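Long-range contacts in trans-4-hydroxy-L-proline dehydratase (Clostridioides difficile 70-100-2010, PDB 6VXC), which uses a glycyl radical to dehydrate trans-4-hydroxy-L-proline to (S)-1-pyrroline-5-carboxylate in the anaerobic breakdown of hydroxyproline: residues I383-D388 / L410-E415; F360-T365 / S396-I401. All coordinates share one frame; numbering follows the deposited sequence.

Interaction 1. Residues I383-D388 / L410-E415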
loop_
_atom_site.group_PDB
_atom_site.type_symbol
_atom_site.label_atom_id
_atom_site.label_comp_id
_atom_site.label_asym_id
_atom_site.label_seq_id
_atom_site.Cartn_x
_atom_site.Cartn_y
_atom_site.Cartn_z
ATOM N N ILE A 383 -19.507 8.801 4.419
ATOM C CA ILE A 383 -18.096 8.433 4.596
ATOM C C ILE A 383 -17.234 9.671 4.844
ATOM O O ILE A 383 -16.367 9.676 5.726
ATOM C CB ILE A 383 -17.601 7.634 3.377
ATOM C CG1 ILE A 383 -18.287 6.257 3.358
ATOM C CG2 ILE A 383 -16.059 7.524 3.382
ATOM C CD1 ILE A 383 -18.126 5.477 2.055
ATOM N N LEU A 384 -17.462 10.744 4.081
ATOM C CA LEU A 384 -16.723 11.981 4.335
ATOM C C LEU A 384 -16.969 12.500 5.751
ATOM O O LEU A 384 -16.027 12.923 6.434
ATOM C CB LEU A 384 -17.080 13.040 3.293
ATOM C CG LEU A 384 -16.615 12.826 1.851
ATOM C CD1 LEU A 384 -16.802 14.105 1.043
ATOM C CD2 LEU A 384 -15.153 12.366 1.794
ATOM N N ASP A 385 -18.217 12.428 6.228
ATOM C CA ASP A 385 -18.496 12.840 7.602
ATOM C C ASP A 385 -17.761 11.964 8.617
ATOM O O ASP A 385 -17.247 12.475 9.620
ATOM C CB ASP A 385 -20.001 12.814 7.891
ATOM C CG ASP A 385 -20.757 13.952 7.224
ATOM O OD1 ASP A 385 -20.131 14.968 6.852
ATOM O OD2 ASP A 385 -21.987 13.823 7.079
ATOM N N VAL A 386 -17.737 10.636 8.420
ATOM C CA VAL A 386 -17.088 9.816 9.444
ATOM C C VAL A 386 -15.565 9.981 9.398
ATOM O O VAL A 386 -14.909 10.005 10.448
ATOM C CB VAL A 386 -17.510 8.325 9.392
ATOM C CG1 VAL A 386 -18.705 8.053 8.486
ATOM C CG2 VAL A 386 -16.335 7.384 9.148
ATOM N N MET A 387 -14.963 10.106 8.206
ATOM C CA MET A 387 -13.508 10.267 8.201
ATOM C C MET A 387 -13.112 11.599 8.837
ATOM O O MET A 387 -12.138 11.666 9.600
ATOM C CB MET A 387 -12.937 10.126 6.782
ATOM C CG MET A 387 -13.203 11.280 5.841
ATOM S SD MET A 387 -12.275 11.203 4.287
ATOM C CE MET A 387 -10.600 11.484 4.885
ATOM N N ASP A 388 -13.905 12.644 8.585
ATOM C CA ASP A 388 -13.701 13.952 9.202
ATOM C C ASP A 388 -13.800 13.857 10.724
ATOM O O ASP A 388 -12.877 14.242 11.448
ATOM C CB ASP A 388 -14.756 14.903 8.627
ATOM C CG ASP A 388 -14.502 16.372 8.905
ATOM O OD1 ASP A 388 -13.397 16.759 9.343
ATOM O OD2 ASP A 388 -15.450 17.154 8.638
ATOM N N LEU A 410 -16.342 17.586 -4.252
ATOM C CA LEU A 410 -14.928 17.935 -4.255
ATOM C C LEU A 410 -14.598 18.947 -3.156
ATOM O O LEU A 410 -13.590 18.808 -2.452
ATOM C CB LEU A 410 -14.536 18.477 -5.632
ATOM C CG LEU A 410 -13.154 19.117 -5.756
ATOM C CD1 LEU A 410 -12.030 18.137 -5.383
ATOM C CD2 LEU A 410 -12.954 19.720 -7.159
ATOM N N LYS A 411 -15.440 19.975 -2.990
ATOM C CA LYS A 411 -15.126 21.014 -2.014
ATOM C C LYS A 411 -15.204 20.482 -0.588
ATOM O O LYS A 411 -14.411 20.878 0.270
ATOM C CB LYS A 411 -16.039 22.226 -2.207
ATOM C CG LYS A 411 -15.670 23.044 -3.459
ATOM C CD LYS A 411 -16.527 24.294 -3.617
ATOM C CE LYS A 411 -16.238 25.321 -2.524
ATOM N NZ LYS A 411 -16.913 26.626 -2.825
ATOM N N ARG A 412 -16.147 19.585 -0.314
ATOM C CA ARG A 412 -16.191 18.946 0.994
ATOM C C ARG A 412 -14.909 18.158 1.260
ATOM O O ARG A 412 -14.385 18.169 2.383
ATOM C CB ARG A 412 -17.419 18.044 1.087
ATOM C CG ARG A 412 -17.535 17.275 2.368
ATOM C CD ARG A 412 -17.954 18.161 3.527
ATOM N NE ARG A 412 -18.201 17.359 4.723
ATOM C CZ ARG A 412 -17.418 17.367 5.790
ATOM N NH1 ARG A 412 -16.351 18.157 5.804
ATOM N NH2 ARG A 412 -17.695 16.596 6.833
ATOM N N ALA A 413 -14.404 17.450 0.241
ATOM C CA ALA A 413 -13.121 16.762 0.386
ATOM C C ALA A 413 -11.991 17.756 0.634
ATOM O O ALA A 413 -11.130 17.529 1.492
ATOM C CB ALA A 413 -12.827 15.918 -0.856
ATOM N N CYS A 414 -11.982 18.876 -0.094
ATOM C CA CYS A 414 -10.964 19.890 0.169
ATOM C C CYS A 414 -11.097 20.478 1.569
ATOM O O CYS A 414 -10.083 20.797 2.199
ATOM C CB CYS A 414 -11.022 20.991 -0.879
ATOM S SG CYS A 414 -10.522 20.470 -2.518
ATOM N N GLU A 415 -12.330 20.641 2.071
ATOM C CA GLU A 415 -12.504 21.106 3.447
ATOM C C GLU A 415 -11.761 20.220 4.427
ATOM O O GLU A 415 -11.120 20.712 5.361
ATOM C CB GLU A 415 -13.976 21.115 3.845
ATOM C CG GLU A 415 -14.791 22.272 3.415
ATOM C CD GLU A 415 -16.202 22.162 3.980
ATOM O OE1 GLU A 415 -16.338 21.714 5.145
ATOM O OE2 GLU A 415 -17.160 22.485 3.240
HETATM O O HOH W 1 -20.088 15.166 3.758
#

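Interaction 2. Residues F360-T365 / S396-I401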
loop_
_atom_site.group_PDB
_atom_site.type_symbol
_atom_site.label_atom_id
_atom_site.label_comp_id
_atom_site.label_asym_id
_atom_site.label_seq_id
_atom_site.Cartn_x
_atom_site.Cartn_y
_atom_site.Cartn_z
ATOM N N PHE A 360 -2.323 0.536 5.074
ATOM C CA PHE A 360 -2.638 1.034 3.739
ATOM C C PHE A 360 -3.917 0.418 3.178
ATOM O O PHE A 360 -3.967 -0.001 2.021
ATOM C CB PHE A 360 -1.465 0.799 2.773
ATOM C CG PHE A 360 -0.216 1.499 3.168
ATOM C CD1 PHE A 360 0.645 0.939 4.088
ATOM C CD2 PHE A 360 0.096 2.734 2.632
ATOM C CE1 PHE A 360 1.787 1.585 4.462
ATOM C CE2 PHE A 360 1.242 3.385 3.006
ATOM C CZ PHE A 360 2.089 2.808 3.932
ATOM N N ALA A 361 -4.965 0.391 3.997
ATOM C CA ALA A 361 -6.282 -0.060 3.553
ATOM C C ALA A 361 -6.980 1.148 2.940
ATOM O O ALA A 361 -7.494 2.009 3.651
ATOM C CB ALA A 361 -7.091 -0.659 4.694
ATOM N N ASN A 362 -6.987 1.205 1.619
ATOM C CA ASN A 362 -7.337 2.401 0.866
ATOM C C ASN A 362 -8.794 2.327 0.397
ATOM O O ASN A 362 -9.151 1.458 -0.398
ATOM C CB ASN A 362 -6.367 2.527 -0.310
ATOM C CG ASN A 362 -6.488 3.842 -1.044
ATOM O OD1 ASN A 362 -7.568 4.398 -1.183
ATOM N ND2 ASN A 362 -5.368 4.311 -1.583
ATOM N N ILE A 363 -9.621 3.262 0.863
ATOM C CA ILE A 363 -11.026 3.348 0.477
ATOM C C ILE A 363 -11.192 4.498 -0.517
ATOM O O ILE A 363 -10.689 5.602 -0.288
ATOM C CB ILE A 363 -11.924 3.504 1.722
ATOM C CG1 ILE A 363 -11.773 2.256 2.617
ATOM C CG2 ILE A 363 -13.377 3.733 1.311
ATOM C CD1 ILE A 363 -12.542 2.269 3.931
ATOM N N ASN A 364 -11.860 4.213 -1.647
ATOM C CA ASN A 364 -12.112 5.146 -2.743
ATOM C C ASN A 364 -13.588 5.571 -2.684
ATOM O O ASN A 364 -14.480 4.755 -2.934
ATOM C CB ASN A 364 -11.823 4.486 -4.092
ATOM C CG ASN A 364 -10.337 4.444 -4.478
ATOM O OD1 ASN A 364 -10.038 4.285 -5.653
ATOM N ND2 ASN A 364 -9.419 4.533 -3.508
ATOM N N THR A 365 -13.847 6.836 -2.384
ATOM C CA THR A 365 -15.201 7.371 -2.280
ATOM C C THR A 365 -15.440 8.381 -3.397
ATOM O O THR A 365 -14.561 9.188 -3.722
ATOM C CB THR A 365 -15.414 8.001 -0.883
ATOM O OG1 THR A 365 -15.304 6.985 0.117
ATOM C CG2 THR A 365 -16.786 8.675 -0.732
ATOM N N SER A 396 -7.256 4.358 5.160
ATOM C CA SER A 396 -6.796 5.451 4.317
ATOM C C SER A 396 -7.985 5.857 3.449
ATOM O O SER A 396 -8.264 5.233 2.419
ATOM C CB SER A 396 -5.578 4.996 3.511
ATOM O OG SER A 396 -5.067 6.008 2.681
ATOM N N SER A 397 -8.709 6.902 3.887
ATOM C CA SER A 397 -9.995 7.284 3.302
ATOM C C SER A 397 -9.778 8.390 2.270
ATOM O O SER A 397 -9.452 9.530 2.624
ATOM C CB SER A 397 -10.971 7.733 4.391
ATOM O OG SER A 397 -12.208 8.134 3.814
ATOM N N ASN A 398 -9.977 8.058 1.002
ATOM C CA ASN A 398 -9.643 8.944 -0.107
ATOM C C ASN A 398 -10.845 9.111 -1.024
ATOM O O ASN A 398 -11.848 8.403 -0.902
ATOM C CB ASN A 398 -8.445 8.392 -0.886
ATOM C CG ASN A 398 -7.258 8.207 -0.006
ATOM O OD1 ASN A 398 -6.800 9.152 0.612
ATOM N ND2 ASN A 398 -6.805 6.991 0.128
ATOM N N VAL A 399 -10.708 10.010 -2.000
ATOM C CA VAL A 399 -11.786 10.313 -2.929
ATOM C C VAL A 399 -11.305 10.139 -4.366
ATOM O O VAL A 399 -10.142 10.401 -4.685
ATOM C CB VAL A 399 -12.345 11.737 -2.690
ATOM C CG1 VAL A 399 -12.884 11.834 -1.264
ATOM C CG2 VAL A 399 -11.310 12.822 -2.980
ATOM N N GLN A 400 -12.197 9.620 -5.204
ATOM C CA GLN A 400 -12.058 9.638 -6.650
ATOM C C GLN A 400 -12.847 10.821 -7.194
ATOM O O GLN A 400 -14.054 10.937 -6.955
ATOM C CB GLN A 400 -12.553 8.337 -7.282
ATOM C CG GLN A 400 -11.496 7.264 -7.476
ATOM C CD GLN A 400 -11.958 6.165 -8.426
ATOM O OE1 GLN A 400 -12.435 6.444 -9.528
ATOM N NE2 GLN A 400 -11.862 4.912 -7.986
ATOM N N ILE A 401 -12.171 11.673 -7.941
ATOM C CA ILE A 401 -12.761 12.855 -8.532
ATOM C C ILE A 401 -12.833 12.614 -10.028
ATOM O O ILE A 401 -11.811 12.353 -10.665
ATOM C CB ILE A 401 -11.941 14.111 -8.202
ATOM C CG1 ILE A 401 -11.824 14.307 -6.681
ATOM C CG2 ILE A 401 -12.513 15.322 -8.917
ATOM C CD1 ILE A 401 -13.148 14.354 -5.918
HETATM O O HOH W 2 -12.988 7.171 1.323
#

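Interaction 1. Residues I383-D388 / L410-E415
Arg-412 reaches across to two aspartates one helical turn apart, a clear case of a single guanidinium tying neighbouring parallel helices together. Its NH2 gives a nearly straight bond (176°) to Asp-385 OD1 at 2.9 Å, entering almost in line with the C-O bond. The same nitrogen lies 2.9 Å from Asp-388 OD2, and NH1 adds a more bent bond to that oxygen at 3.1 Å, so both terminal nitrogens converge end-on upon one atom. All three bonds run in the guanidinium plane, while the Asp-388 carboxylate is turned 61° from it. Water 1 accepts from Arg-412 NE and donates to Asp-385 OD1, adding an indirect link beside the direct bond. Behind the charges, Leu-384 CD1 packs 3.5 Å from Arg-412 CG, with the two side chains running past each other in opposite directions. The bend at chi2 (74°) swings the arginine toward the aspartates. Further out, Arg-324 holds Asp-385 OD2, Lys-419 pairs with Asp-388 OD1, and Glu-415 OE1 makes a long salt bridge of 3.6 Å to Arg-412 NH1. The axes of segments 383-388 and 410-415 come no closer than 10.7 Å, a gap the long arginine spans. Alternating charges thus fix the guanidinium's rotation and probably favour ionised carboxylates along this partly exposed seam.

Interaction 2. Residues F360-T365 / S396-I401
The two parallel strands of a beta-alpha-beta unit, 362-366 and 396-401, pair here at one margin of a mixed sheet, with helix 378-390 as the connection. The backbone bonds alternate as parallel pairing requires: Ile-363 N donates to Ser-396 O, Ile-363 O receives Asn-398 N at 2.9 Å, and Thr-365 repeats the pattern with Asn-398 O and Gln-400 N. Amide side chains add a second layer on the face of Asn-362, Asn-364 and Asn-398. Asn-398 ND2 donates to Asn-362 OD1 at 3.0 Å, arriving from above the carbonyl plane, with the two amides turned 63° apart. Asn-398 ND2 also donates to Ser-396 OG within its own strand, at 3.2 Å. Farther along, Gln-400 NE2 meets Asn-364 OD1 at 3.0 Å, its amide perpendicular to that of the asparagine. On the other face, water 2 lies 2.6 Å from Thr-365 OG1 and 2.8 Å from Ser-397 OG, and donates to Asn-398 O. With CG anti to the backbone N (chi1 -171°), the Asn-362 amide is placed so that its ND2 also binds Gly-453 O and Tyr-427 OH. Thr-451 N reaches Asn-364 OD1, Ala-425 N binds Asn-398 OD1, and Thr-429 OG1 bonds to Gln-400 OE1. Many polar atoms of these buried amides are thus bonded to one another and to neighbouring loops and strands, a mesh that probably restrains their rotation close to the predicted radical cysteine, Cys-454.

In the fold
The strands of interaction 2 and the helices of interaction 1 follow one another alternately along the chain, so that helix 378-390 links the paired strands and helix 407-418 comes after the second. Their centres lie 11 Å apart, and the layers meet directly: Leu-384 CD2 packs 3.8 Å from Val-399 CG1, and Ile-383 CG2 sits 3.4 Å from Thr-365 OG1. One sheet face thus rests on the helices, while the amide-bearing face looks toward the catalytic centre, where the side chain of Asn-362 is about 6 Å from that of Cys-454 and about 7 Å from that of Glu-456, the probable radical and proton-accepting residues. The salt-bridge network of interaction 1 is away from these sites.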